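Local coordinates for Protease/Reverse transcriptase/ribonuclease H (Eastern chimpanzee simian foamy virus, PDB 7KSF), which probably copies viral RNA into DNA, degrades RNA in RNA-DNA hybrids through its ribonuclease H, and includes an aspartic protease domain for viral maturation, at residues 4-12 with 57-65; 158-167 with 193-201. The protein carries 1 engineered substitution. One frame throughout, in Å; residues are numbered along the deposited sequence.

Contact 1. Residues 4-12 with 57-65; sequences QPLPAEIKG and YVTFKVKGR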
ATOM      1  N   GLN A   4      29.899   6.696   9.869  1.00 81.27           N
ATOM      2  CA  GLN A   4      30.224   6.653   8.452  1.00 79.88           C
ATOM      3  C   GLN A   4      31.401   5.713   8.215  1.00 84.73           C
ATOM      4  O   GLN A   4      32.425   5.825   8.901  1.00 81.65           O
ATOM      5  CB  GLN A   4      30.549   8.051   7.940  1.00 78.26           C
ATOM      6  CG  GLN A   4      30.748   8.135   6.440  1.00 77.22           C
ATOM      7  CD  GLN A   4      30.759   9.562   5.938  1.00 78.29           C
ATOM      8  OE1 GLN A   4      30.607   9.816   4.744  1.00 73.14           O
ATOM      9  NE2 GLN A   4      30.937  10.510   6.853  1.00 74.79           N
ATOM     10  N   PRO A   5      31.294   4.779   7.280  1.00 90.36           N
ATOM     11  CA  PRO A   5      32.436   3.917   6.968  1.00 89.00           C
ATOM     12  C   PRO A   5      33.569   4.718   6.349  1.00 83.33           C
ATOM     13  O   PRO A   5      33.357   5.744   5.699  1.00 92.15           O
ATOM     14  CB  PRO A   5      31.861   2.905   5.974  1.00 97.84           C
ATOM     15  CG  PRO A   5      30.703   3.608   5.357  1.00 88.32           C
ATOM     16  CD  PRO A   5      30.126   4.479   6.434  1.00 90.52           C
ATOM     17  N   LEU A   6      34.786   4.227   6.561  1.00 85.11           N
ATOM     18  CA  LEU A   6      35.985   4.932   6.160  1.00 86.71           C
ATOM     19  C   LEU A   6      36.739   4.123   5.112  1.00 93.90           C
ATOM     20  O   LEU A   6      37.035   2.942   5.346  1.00102.80           O
ATOM     21  CB  LEU A   6      36.882   5.183   7.375  1.00 86.89           C
ATOM     22  CG  LEU A   6      36.107   5.701   8.587  1.00 90.81           C
ATOM     23  CD1 LEU A   6      36.861   5.423   9.874  1.00 88.66           C
ATOM     24  CD2 LEU A   6      35.817   7.189   8.439  1.00106.02           C
ATOM     25  N   PRO A   7      37.066   4.710   3.962  1.00 89.12           N
ATOM     26  CA  PRO A   7      37.804   3.952   2.943  1.00101.07           C
ATOM     27  C   PRO A   7      39.207   3.614   3.418  1.00109.84           C
ATOM     28  O   PRO A   7      39.897   4.443   4.016  1.00116.50           O
ATOM     29  CB  PRO A   7      37.829   4.904   1.742  1.00 98.56           C
ATOM     30  CG  PRO A   7      37.691   6.265   2.340  1.00 93.43           C
ATOM     31  CD  PRO A   7      36.798   6.093   3.540  1.00 89.09           C
ATOM     32  N   ALA A   8      39.627   2.381   3.149  1.00116.47           N
ATOM     33  CA  ALA A   8      40.923   1.914   3.622  1.00114.23           C
ATOM     34  C   ALA A   8      41.436   0.816   2.706  1.00 97.12           C
ATOM     35  O   ALA A   8      40.658   0.014   2.184  1.00104.59           O
ATOM     36  CB  ALA A   8      40.835   1.402   5.064  1.00105.03           C
ATOM     37  N   GLU A   9      42.754   0.782   2.527  1.00 98.15           N
ATOM     38  CA  GLU A   9      43.427  -0.271   1.777  1.00 99.88           C
ATOM     39  C   GLU A   9      44.432  -0.966   2.689  1.00100.31           C
ATOM     40  O   GLU A   9      45.229  -0.301   3.360  1.00116.30           O
ATOM     41  CB  GLU A   9      44.134   0.297   0.542  1.00108.14           C
ATOM     42  CG  GLU A   9      45.062  -0.682  -0.148  1.00116.61           C
ATOM     43  CD  GLU A   9      45.811  -0.051  -1.303  1.00127.28           C
ATOM     44  OE1 GLU A   9      45.273   0.894  -1.918  1.00128.88           O
ATOM     45  OE2 GLU A   9      46.944  -0.494  -1.584  1.00120.86           O
ATOM     46  N   ILE A  10      44.401  -2.300   2.714  1.00 95.41           N
ATOM     47  CA  ILE A  10      45.274  -3.095   3.577  1.00 94.95           C
ATOM     48  C   ILE A  10      46.392  -3.756   2.771  1.00 99.02           C
ATOM     49  O   ILE A  10      47.574  -3.475   2.986  1.00 98.59           O
ATOM     50  CB  ILE A  10      44.469  -4.133   4.395  1.00 89.49           C
ATOM     51  CG1 ILE A  10      45.406  -5.169   5.020  1.00 87.82           C
ATOM     52  CG2 ILE A  10      43.408  -4.799   3.539  1.00 89.81           C
ATOM     53  CD1 ILE A  10      44.710  -6.154   5.951  1.00 86.13           C
ATOM     54  N   LYS A  11      46.038  -4.639   1.829  1.00 90.02           N
ATOM     55  CA  LYS A  11      47.003  -5.301   0.947  1.00 89.84           C
ATOM     56  C   LYS A  11      46.556  -5.102  -0.505  1.00 92.25           C
ATOM     57  O   LYS A  11      46.173  -6.051  -1.195  1.00105.14           O
ATOM     58  CB  LYS A  11      47.143  -6.782   1.283  1.00 87.39           C
ATOM     59  CG  LYS A  11      47.858  -7.073   2.590  1.00 85.52           C
ATOM     60  CD  LYS A  11      48.095  -8.569   2.765  1.00 81.96           C
ATOM     61  CE  LYS A  11      48.880  -8.860   4.034  1.00 80.70           C
ATOM     62  NZ  LYS A  11      49.155 -10.314   4.177  1.00 92.86           N
ATOM     63  N   GLY A  12      46.610  -3.854  -0.971  1.00 93.15           N
ATOM     64  CA  GLY A  12      46.222  -3.541  -2.331  1.00 94.46           C
ATOM     65  C   GLY A  12      44.724  -3.444  -2.526  1.00110.30           C
ATOM     66  O   GLY A  12      44.233  -2.504  -3.156  1.00124.34           O
ATOM     67  N   TYR A  57      50.754  -8.124  13.756  1.00 92.40           N
ATOM     68  CA  TYR A  57      51.043  -6.692  13.719  1.00 93.48           C
ATOM     69  C   TYR A  57      51.285  -6.320  12.264  1.00 92.89           C
ATOM     70  O   TYR A  57      52.348  -6.626  11.715  1.00 92.52           O
ATOM     71  CB  TYR A  57      52.245  -6.349  14.594  1.00110.17           C
ATOM     72  CG  TYR A  57      52.423  -4.873  14.877  1.00116.19           C
ATOM     73  CD1 TYR A  57      51.724  -4.251  15.902  1.00101.12           C
ATOM     74  CD2 TYR A  57      53.305  -4.106  14.126  1.00118.77           C
ATOM     75  CE1 TYR A  57      51.888  -2.900  16.165  1.00105.25           C
ATOM     76  CE2 TYR A  57      53.480  -2.757  14.383  1.00120.88           C
ATOM     77  CZ  TYR A  57      52.768  -2.157  15.403  1.00119.81           C
ATOM     78  OH  TYR A  57      52.937  -0.815  15.663  1.00113.29           O
ATOM     79  N   VAL A  58      50.299  -5.673  11.638  1.00 92.87           N
ATOM     80  CA  VAL A  58      50.319  -5.404  10.207  1.00 92.72           C
ATOM     81  C   VAL A  58      50.166  -3.903   9.982  1.00 93.11           C
ATOM     82  O   VAL A  58      49.770  -3.150  10.870  1.00 93.89           O
ATOM     83  CB  VAL A  58      49.217  -6.177   9.451  1.00 93.84           C
ATOM     84  CG1 VAL A  58      49.447  -7.680   9.551  1.00100.11           C
ATOM     85  CG2 VAL A  58      47.837  -5.805   9.971  1.00104.64           C
ATOM     86  N   THR A  59      50.483  -3.483   8.760  1.00 93.26           N
ATOM     87  CA  THR A  59      50.379  -2.094   8.339  1.00 94.24           C
ATOM     88  C   THR A  59      49.343  -1.973   7.233  1.00 93.76           C
ATOM     89  O   THR A  59      49.255  -2.837   6.352  1.00 93.25           O
ATOM     90  CB  THR A  59      51.729  -1.564   7.854  1.00100.61           C
ATOM     91  OG1 THR A  59      52.729  -1.815   8.849  1.00125.60           O
ATOM     92  CG2 THR A  59      51.654  -0.064   7.595  1.00101.58           C
ATOM     93  N   PHE A  60      48.564  -0.894   7.279  1.00 93.76           N
ATOM     94  CA  PHE A  60      47.501  -0.667   6.313  1.00 93.19           C
ATOM     95  C   PHE A  60      47.232   0.828   6.215  1.00 93.27           C
ATOM     96  O   PHE A  60      47.556   1.598   7.120  1.00 96.30           O
ATOM     97  CB  PHE A  60      46.225  -1.424   6.697  1.00104.10           C
ATOM     98  CG  PHE A  60      45.755  -1.141   8.095  1.00101.20           C
ATOM     99  CD1 PHE A  60      44.870  -0.104   8.344  1.00 93.30           C
ATOM    100  CD2 PHE A  60      46.197  -1.910   9.158  1.00100.76           C
ATOM    101  CE1 PHE A  60      44.434   0.159   9.627  1.00 98.13           C
ATOM    102  CE2 PHE A  60      45.766  -1.651  10.444  1.00 98.26           C
ATOM    103  CZ  PHE A  60      44.884  -0.615  10.678  1.00 93.02           C
ATOM    104  N   LYS A  61      46.628   1.227   5.099  1.00 93.02           N
ATOM    105  CA  LYS A  61      46.295   2.619   4.852  1.00 93.07           C
ATOM    106  C   LYS A  61      44.874   2.918   5.311  1.00101.32           C
ATOM    107  O   LYS A  61      43.960   2.118   5.097  1.00103.12           O
ATOM    108  CB  LYS A  61      46.435   2.959   3.367  1.00 93.37           C
ATOM    109  CG  LYS A  61      47.836   2.798   2.811  1.00 97.46           C
ATOM    110  CD  LYS A  61      47.871   3.144   1.330  1.00105.26           C
ATOM    111  CE  LYS A  61      49.260   2.936   0.745  1.00115.66           C
ATOM    112  NZ  LYS A  61      49.302   3.238  -0.713  1.00100.86           N
ATOM    113  N   VAL A  62      44.701   4.072   5.945  1.00107.55           N
ATOM    114  CA  VAL A  62      43.386   4.599   6.302  1.00 92.29           C
ATOM    115  C   VAL A  62      43.282   5.977   5.667  1.00 92.51           C
ATOM    116  O   VAL A  62      44.008   6.903   6.055  1.00 92.99           O
ATOM    117  CB  VAL A  62      43.178   4.668   7.820  1.00 92.16           C
ATOM    118  CG1 VAL A  62      41.903   5.429   8.146  1.00 92.03           C
ATOM    119  CG2 VAL A  62      43.125   3.268   8.407  1.00 92.01           C
ATOM    120  N   LYS A  63      42.391   6.113   4.679  1.00 92.14           N
ATOM    121  CA  LYS A  63      42.246   7.343   3.898  1.00 92.36           C
ATOM    122  C   LYS A  63      43.553   7.740   3.216  1.00 92.34           C
ATOM    123  O   LYS A  63      43.783   8.918   2.929  1.00 94.66           O
ATOM    124  CB  LYS A  63      41.730   8.502   4.758  1.00101.74           C
ATOM    125  CG  LYS A  63      40.290   8.368   5.215  1.00 91.15           C
ATOM    126  CD  LYS A  63      39.843   9.607   5.973  1.00 89.78           C
ATOM    127  CE  LYS A  63      38.358   9.549   6.285  1.00104.84           C
ATOM    128  NZ  LYS A  63      37.864  10.780   6.960  1.00 95.85           N
ATOM    129  N   GLY A  64      44.427   6.768   2.955  1.00 93.49           N
ATOM    130  CA  GLY A  64      45.698   7.023   2.318  1.00100.53           C
ATOM    131  C   GLY A  64      46.895   7.059   3.248  1.00104.42           C
ATOM    132  O   GLY A  64      48.031   6.962   2.766  1.00 94.50           O
ATOM    133  N   ARG A  65      46.682   7.195   4.556  1.00 95.02           N
ATOM    134  CA  ARG A  65      47.771   7.233   5.525  1.00 94.18           C
ATOM    135  C   ARG A  65      47.946   5.861   6.164  1.00 93.96           C
ATOM    136  O   ARG A  65      46.969   5.250   6.606  1.00 99.38           O
ATOM    137  CB  ARG A  65      47.512   8.285   6.606  1.00108.81           C
ATOM    138  CG  ARG A  65      47.727   9.716   6.151  1.00110.91           C
ATOM    139  CD  ARG A  65      47.935  10.647   7.334  1.00109.06           C
ATOM    140  NE  ARG A  65      49.087  10.252   8.139  1.00112.96           N
ATOM    141  CZ  ARG A  65      49.545  10.943   9.180  1.00107.05           C
ATOM    142  NH1 ARG A  65      48.951  12.072   9.542  1.00124.24           N
ATOM    143  NH2 ARG A  65      50.599  10.507   9.856  1.00108.65           N
TER
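With its CG lodged between the backbone N and the carbonyl carbon (chi1 54°), Phe-60 swings its ring away from residues 4-12 and offers them its CB; Ile-10, whose CG1 lies opposite the backbone N (chi1 166°), meets it there, Ile-10 CB being 4.0 Å from Phe-60 CB. The two side chains pass at a slant, and Ile-10 reaches on to Ile-28 while Phe-60 touches Val-67. Strands 6-9 and 52-62 run antiparallel. Glu-9 and Lys-61 form the hydrogen-bonded pair: Lys-61 N donates to Glu-9 O at 2.7 Å and Glu-9 N to Lys-61 O at 3.1 Å. Ala-8 and Val-62, a non-hydrogen-bonded pair, put their side chains on one face of the sheet. Beyond them Lys-63 N donates to Pro-7 O at 3.1 Å, just where a type I' turn, Val-62 to Arg-65, closes the hairpin into strand 65-74. The extended Lys-63 chain lays its CE 4.1 Å from Leu-6 CD2. Strand 6-9 also bonds to strand 14-19, so it lies inside the protease sheet. With Glu-9 OE2 and Lys-61 NZ 4.5 Å apart, too far for a salt bridge, the backbone does the gripping and charge probably adds only a mild attraction.

Contact 2. Residues 158-167 with 193-201; sequences PRPQKQYPIN and TMNTPVYPV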
ATOM      1  N   PRO A 158      25.535 -18.508 -14.747  1.00 93.87           N
ATOM      2  CA  PRO A 158      24.753 -17.951 -15.854  1.00 91.92           C
ATOM      3  C   PRO A 158      25.629 -17.105 -16.773  1.00 91.05           C
ATOM      4  O   PRO A 158      26.808 -16.872 -16.517  1.00 90.87           O
ATOM      5  CB  PRO A 158      23.703 -17.102 -15.141  1.00101.80           C
ATOM      6  CG  PRO A 158      24.397 -16.641 -13.913  1.00101.45           C
ATOM      7  CD  PRO A 158      25.289 -17.783 -13.486  1.00 92.56           C
ATOM      8  N   ARG A 159      25.007 -16.625 -17.877  1.00 88.41           N
ATOM      9  CA  ARG A 159      25.748 -15.862 -18.871  1.00 88.01           C
ATOM     10  C   ARG A 159      25.558 -14.366 -18.670  1.00 99.93           C
ATOM     11  O   ARG A 159      24.447 -13.913 -18.371  1.00101.28           O
ATOM     12  CB  ARG A 159      25.308 -16.247 -20.288  1.00103.10           C
ATOM     13  CG  ARG A 159      23.807 -16.175 -20.539  1.00 99.26           C
ATOM     14  CD  ARG A 159      23.466 -16.526 -21.985  1.00 86.44           C
ATOM     15  NE  ARG A 159      23.827 -17.899 -22.332  1.00 95.70           N
ATOM     16  CZ  ARG A 159      22.981 -18.924 -22.315  1.00109.94           C
ATOM     17  NH1 ARG A 159      21.713 -18.738 -21.968  1.00 95.48           N
ATOM     18  NH2 ARG A 159      23.399 -20.140 -22.645  1.00105.08           N
ATOM     19  N   PRO A 160      26.626 -13.587 -18.823  1.00 88.83           N
ATOM     20  CA  PRO A 160      26.517 -12.136 -18.630  1.00 86.75           C
ATOM     21  C   PRO A 160      25.617 -11.492 -19.673  1.00 88.07           C
ATOM     22  O   PRO A 160      25.678 -11.811 -20.862  1.00 86.47           O
ATOM     23  CB  PRO A 160      27.965 -11.649 -18.761  1.00 99.51           C
ATOM     24  CG  PRO A 160      28.673 -12.738 -19.507  1.00109.76           C
ATOM     25  CD  PRO A 160      28.008 -14.012 -19.106  1.00 91.69           C
ATOM     26  N   GLN A 161      24.778 -10.573 -19.209  1.00 92.69           N
ATOM     27  CA  GLN A 161      23.870  -9.851 -20.086  1.00 93.21           C
ATOM     28  C   GLN A 161      24.493  -8.529 -20.506  1.00 88.29           C
ATOM     29  O   GLN A 161      25.094  -7.824 -19.689  1.00 90.12           O
ATOM     30  CB  GLN A 161      22.534  -9.600 -19.389  1.00 97.74           C
ATOM     31  CG  GLN A 161      21.664 -10.835 -19.256  1.00 97.95           C
ATOM     32  CD  GLN A 161      21.042 -11.246 -20.577  1.00114.40           C
ATOM     33  OE1 GLN A 161      20.789 -10.407 -21.444  1.00108.56           O
ATOM     34  NE2 GLN A 161      20.797 -12.540 -20.737  1.00121.38           N
ATOM     35  N   LYS A 162      24.362  -8.206 -21.785  1.00 90.80           N
ATOM     36  CA  LYS A 162      24.800  -6.907 -22.266  1.00 98.78           C
ATOM     37  C   LYS A 162      23.862  -5.823 -21.756  1.00117.75           C
ATOM     38  O   LYS A 162      22.644  -6.014 -21.688  1.00116.12           O
ATOM     39  CB  LYS A 162      24.851  -6.898 -23.793  1.00107.69           C
ATOM     40  CG  LYS A 162      25.932  -7.789 -24.383  1.00101.46           C
ATOM     41  CD  LYS A 162      25.993  -7.626 -25.890  1.00 95.16           C
ATOM     42  CE  LYS A 162      27.203  -8.320 -26.481  1.00 95.74           C
ATOM     43  NZ  LYS A 162      27.302  -8.027 -27.934  1.00 96.26           N
ATOM     44  N   GLN A 163      24.437  -4.682 -21.384  1.00121.17           N
ATOM     45  CA  GLN A 163      23.684  -3.565 -20.821  1.00 91.47           C
ATOM     46  C   GLN A 163      23.361  -2.570 -21.929  1.00 89.33           C
ATOM     47  O   GLN A 163      24.263  -1.939 -22.492  1.00 89.48           O
ATOM     48  CB  GLN A 163      24.471  -2.894 -19.699  1.00 87.56           C
ATOM     49  CG  GLN A 163      23.795  -1.658 -19.147  1.00 85.90           C
ATOM     50  CD  GLN A 163      22.419  -1.956 -18.596  1.00 88.79           C
ATOM     51  OE1 GLN A 163      22.233  -2.915 -17.846  1.00100.48           O
ATOM     52  NE2 GLN A 163      21.441  -1.137 -18.969  1.00 86.63           N
ATOM     53  N   TYR A 164      22.078  -2.428 -22.235  1.00 88.87           N
ATOM     54  CA  TYR A 164      21.636  -1.475 -23.239  1.00 88.16           C
ATOM     55  C   TYR A 164      21.562  -0.069 -22.646  1.00 92.09           C
ATOM     56  O   TYR A 164      21.359   0.093 -21.439  1.00 90.00           O
ATOM     57  CB  TYR A 164      20.268  -1.876 -23.786  1.00 93.16           C
ATOM     58  CG  TYR A 164      20.294  -3.104 -24.669  1.00 99.06           C
ATOM     59  CD1 TYR A 164      19.174  -3.914 -24.800  1.00 93.92           C
ATOM     60  CD2 TYR A 164      21.438  -3.448 -25.378  1.00 98.02           C
ATOM     61  CE1 TYR A 164      19.195  -5.033 -25.609  1.00 98.29           C
ATOM     62  CE2 TYR A 164      21.467  -4.567 -26.189  1.00 98.36           C
ATOM     63  CZ  TYR A 164      20.344  -5.355 -26.299  1.00109.77           C
ATOM     64  OH  TYR A 164      20.367  -6.470 -27.107  1.00127.87           O
ATOM     65  N   PRO A 165      21.744   0.962 -23.469  1.00 87.14           N
ATOM     66  CA  PRO A 165      21.622   2.337 -22.969  1.00 84.07           C
ATOM     67  C   PRO A 165      20.238   2.455 -22.343  1.00 88.15           C
ATOM     68  O   PRO A 165      19.296   1.761 -22.735  1.00100.07           O
ATOM     69  CB  PRO A 165      21.933   3.195 -24.200  1.00 83.52           C
ATOM     70  CG  PRO A 165      22.744   2.307 -25.082  1.00 86.15           C
ATOM     71  CD  PRO A 165      22.208   0.925 -24.868  1.00 85.28           C
ATOM     72  N   ILE A 166      20.127   3.346 -21.361  1.00 88.28           N
ATOM     73  CA  ILE A 166      18.887   3.501 -20.607  1.00 81.91           C
ATOM     74  C   ILE A 166      18.481   4.958 -20.779  1.00 84.20           C
ATOM     75  O   ILE A 166      19.147   5.722 -21.489  1.00 94.78           O
ATOM     76  CB  ILE A 166      18.967   3.131 -19.116  1.00 80.39           C
ATOM     77  CG1 ILE A 166      19.944   4.058 -18.390  1.00 79.59           C
ATOM     78  CG2 ILE A 166      19.385   1.678 -18.956  1.00 89.71           C
ATOM     79  CD1 ILE A 166      20.001   3.827 -16.900  1.00 83.76           C
ATOM     80  N   ASN A 167      17.392   5.348 -20.129  1.00 92.16           N
ATOM     81  CA  ASN A 167      16.873   6.706 -20.251  1.00 88.08           C
ATOM     82  C   ASN A 167      17.766   7.679 -19.491  1.00 87.95           C
ATOM     83  O   ASN A 167      17.979   7.500 -18.284  1.00 85.12           O
ATOM     84  CB  ASN A 167      15.439   6.770 -19.721  1.00 83.38           C
ATOM     85  CG  ASN A 167      14.726   8.052 -20.113  1.00 81.76           C
ATOM     86  OD1 ASN A 167      15.325   9.128 -20.157  1.00 79.76           O
ATOM     87  ND2 ASN A 167      13.436   7.942 -20.405  1.00 91.24           N
ATOM     88  N   THR A 193      32.397 -11.896 -13.997  1.00 97.49           N
ATOM     89  CA  THR A 193      31.980 -12.636 -15.181  1.00101.67           C
ATOM     90  C   THR A 193      30.524 -12.347 -15.528  1.00102.10           C
ATOM     91  O   THR A 193      30.191 -12.161 -16.703  1.00101.50           O
ATOM     92  CB  THR A 193      32.185 -14.135 -14.956  1.00 98.79           C
ATOM     93  OG1 THR A 193      33.546 -14.380 -14.577  1.00 92.92           O
ATOM     94  CG2 THR A 193      31.860 -14.918 -16.221  1.00 92.70           C
ATOM     95  N   MET A 194      29.655 -12.293 -14.523  1.00 84.98           N
ATOM     96  CA  MET A 194      28.231 -12.087 -14.734  1.00 79.28           C
ATOM     97  C   MET A 194      27.907 -10.600 -14.792  1.00 78.51           C
ATOM     98  O   MET A 194      28.533  -9.788 -14.109  1.00 89.48           O
ATOM     99  CB  MET A 194      27.424 -12.751 -13.617  1.00 78.44           C
ATOM    100  CG  MET A 194      25.920 -12.634 -13.784  1.00 79.53           C
ATOM    101  SD  MET A 194      25.394 -13.202 -15.413  1.00 83.69           S
ATOM    102  CE  MET A 194      23.627 -12.920 -15.334  1.00 82.65           C
ATOM    103  N   ASN A 195      26.924 -10.251 -15.617  1.00 79.99           N
ATOM    104  CA  ASN A 195      26.401  -8.896 -15.678  1.00 79.09           C
ATOM    105  C   ASN A 195      24.885  -8.958 -15.755  1.00 79.57           C
ATOM    106  O   ASN A 195      24.323  -9.842 -16.409  1.00 80.81           O
ATOM    107  CB  ASN A 195      26.946  -8.128 -16.883  1.00 79.90           C
ATOM    108  CG  ASN A 195      26.681  -6.643 -16.789  1.00 78.33           C
ATOM    109  OD1 ASN A 195      27.518  -5.888 -16.300  1.00 76.71           O
ATOM    110  ND2 ASN A 195      25.512  -6.215 -17.252  1.00 80.29           N
ATOM    111  N   THR A 196      24.226  -8.009 -15.092  1.00 81.27           N
ATOM    112  CA  THR A 196      22.780  -7.977 -14.977  1.00 79.43           C
ATOM    113  C   THR A 196      22.222  -6.698 -15.589  1.00 81.78           C
ATOM    114  O   THR A 196      22.762  -5.613 -15.348  1.00 88.99           O
ATOM    115  CB  THR A 196      22.355  -8.075 -13.500  1.00 76.78           C
ATOM    116  OG1 THR A 196      22.570  -9.409 -13.023  1.00 76.79           O
ATOM    117  CG2 THR A 196      20.888  -7.714 -13.326  1.00 76.81           C
ATOM    118  N   PRO A 197      21.158  -6.788 -16.384  1.00 78.28           N
ATOM    119  CA  PRO A 197      20.554  -5.571 -16.931  1.00 78.16           C
ATOM    120  C   PRO A 197      19.924  -4.733 -15.832  1.00 81.92           C
ATOM    121  O   PRO A 197      19.407  -5.253 -14.840  1.00 77.88           O
ATOM    122  CB  PRO A 197      19.488  -6.101 -17.901  1.00 78.18           C
ATOM    123  CG  PRO A 197      19.848  -7.530 -18.139  1.00 79.05           C
ATOM    124  CD  PRO A 197      20.484  -8.000 -16.871  1.00 82.13           C
ATOM    125  N   VAL A 198      19.978  -3.417 -16.024  1.00 83.21           N
ATOM    126  CA  VAL A 198      19.409  -2.454 -15.091  1.00 80.32           C
ATOM    127  C   VAL A 198      18.355  -1.637 -15.826  1.00 77.82           C
ATOM    128  O   VAL A 198      18.549  -1.257 -16.987  1.00 78.10           O
ATOM    129  CB  VAL A 198      20.496  -1.546 -14.472  1.00 77.64           C
ATOM    130  CG1 VAL A 198      21.221  -0.755 -15.550  1.00 78.43           C
ATOM    131  CG2 VAL A 198      19.893  -0.618 -13.431  1.00 76.88           C
ATOM    132  N   TYR A 199      17.228  -1.391 -15.159  1.00 78.41           N
ATOM    133  CA  TYR A 199      16.112  -0.665 -15.740  1.00 79.78           C
ATOM    134  C   TYR A 199      15.677   0.464 -14.817  1.00 80.97           C
ATOM    135  O   TYR A 199      15.700   0.309 -13.589  1.00 79.41           O
ATOM    136  CB  TYR A 199      14.921  -1.596 -15.991  1.00 86.26           C
ATOM    137  CG  TYR A 199      15.176  -2.656 -17.029  1.00 84.54           C
ATOM    138  CD1 TYR A 199      14.959  -2.400 -18.374  1.00 84.51           C
ATOM    139  CD2 TYR A 199      15.633  -3.916 -16.667  1.00 77.25           C
ATOM    140  CE1 TYR A 199      15.188  -3.368 -19.330  1.00 95.16           C
ATOM    141  CE2 TYR A 199      15.866  -4.891 -17.615  1.00 84.63           C
ATOM    142  CZ  TYR A 199      15.643  -4.613 -18.946  1.00 88.94           C
ATOM    143  OH  TYR A 199      15.874  -5.578 -19.901  1.00 94.52           O
ATOM    144  N   PRO A 200      15.277   1.609 -15.370  1.00 78.95           N
ATOM    145  CA  PRO A 200      14.755   2.690 -14.529  1.00 80.32           C
ATOM    146  C   PRO A 200      13.240   2.807 -14.581  1.00 81.31           C
ATOM    147  O   PRO A 200      12.638   2.672 -15.650  1.00 81.07           O
ATOM    148  CB  PRO A 200      15.430   3.936 -15.121  1.00 91.13           C
ATOM    149  CG  PRO A 200      15.744   3.553 -16.571  1.00 81.12           C
ATOM    150  CD  PRO A 200      15.525   2.067 -16.745  1.00 78.72           C
ATOM    151  N   VAL A 201      12.615   3.062 -13.436  1.00 82.20           N
ATOM    152  CA  VAL A 201      11.170   3.277 -13.376  1.00 83.29           C
ATOM    153  C   VAL A 201      10.899   4.557 -12.597  1.00 96.98           C
ATOM    154  O   VAL A 201      11.635   4.874 -11.651  1.00 97.68           O
ATOM    155  CB  VAL A 201      10.447   2.071 -12.757  1.00 83.26           C
ATOM    156  CG1 VAL A 201      10.549   0.865 -13.676  1.00 96.59           C
ATOM    157  CG2 VAL A 201      11.016   1.748 -11.385  1.00 84.01           C
TER
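Met-194 lays its thioether across the ring of Pro-158 at about a right angle, with Met-194 SD 3.9 Å from Pro-158 CG. Farther along, Pro-160 packs its CB against Asn-195 CB, 4.1 Å away, and the backbones then join: Gln-161 N donates to Asn-195 O at 2.9 Å. Asn-195 ND2 returns a weak bond to Gln-161 O. Gln-161 CB and CG slant across CG and CD of Pro-197, Gln-161 CB lying 3.6 Å from each. Here residues 193-201 lead into strand 198-202, which pairs with 208-212 in the antiparallel hairpin expected of the fingers of a reverse transcriptase; residues 158-167 are an extended, irregular run ahead of helix 171-184. Gln-163, bent at CG (chi2 59°), turns its amide back onto that strand. Its OE1 accepts Val-198 N on an in-plane lone pair at 2.9 Å, while NE2 donates to Tyr-164 O at 2.8 Å, so both ends of the amide are tied and its rotation is fixed. Past it, Ile-166 CB packs 4.1 Å from Pro-200 CG, and Pro-200 also touches Ala-170.

Overall arrangement
Both segments of contact 1 precede those of contact 2 in sequence, and the two contacts sit to one side of the molecule's middle. Their own centres are 32 Å apart, and about 19 Å separates their nearest atoms, so they do not touch. Contact 1 is the more peripheral, its centre 44 Å from that of the chain against 29 Å for contact 2. The first ties the N-terminal strand into the protease sheet; the second fastens an irregular run to the start of a hairpin in the polymerase part. Helices 102-112 and 117-129 come between them in sequence. The calcium ion, bound through Gly-596 and Glu-642 in the ribonuclease H region, involves neither contact.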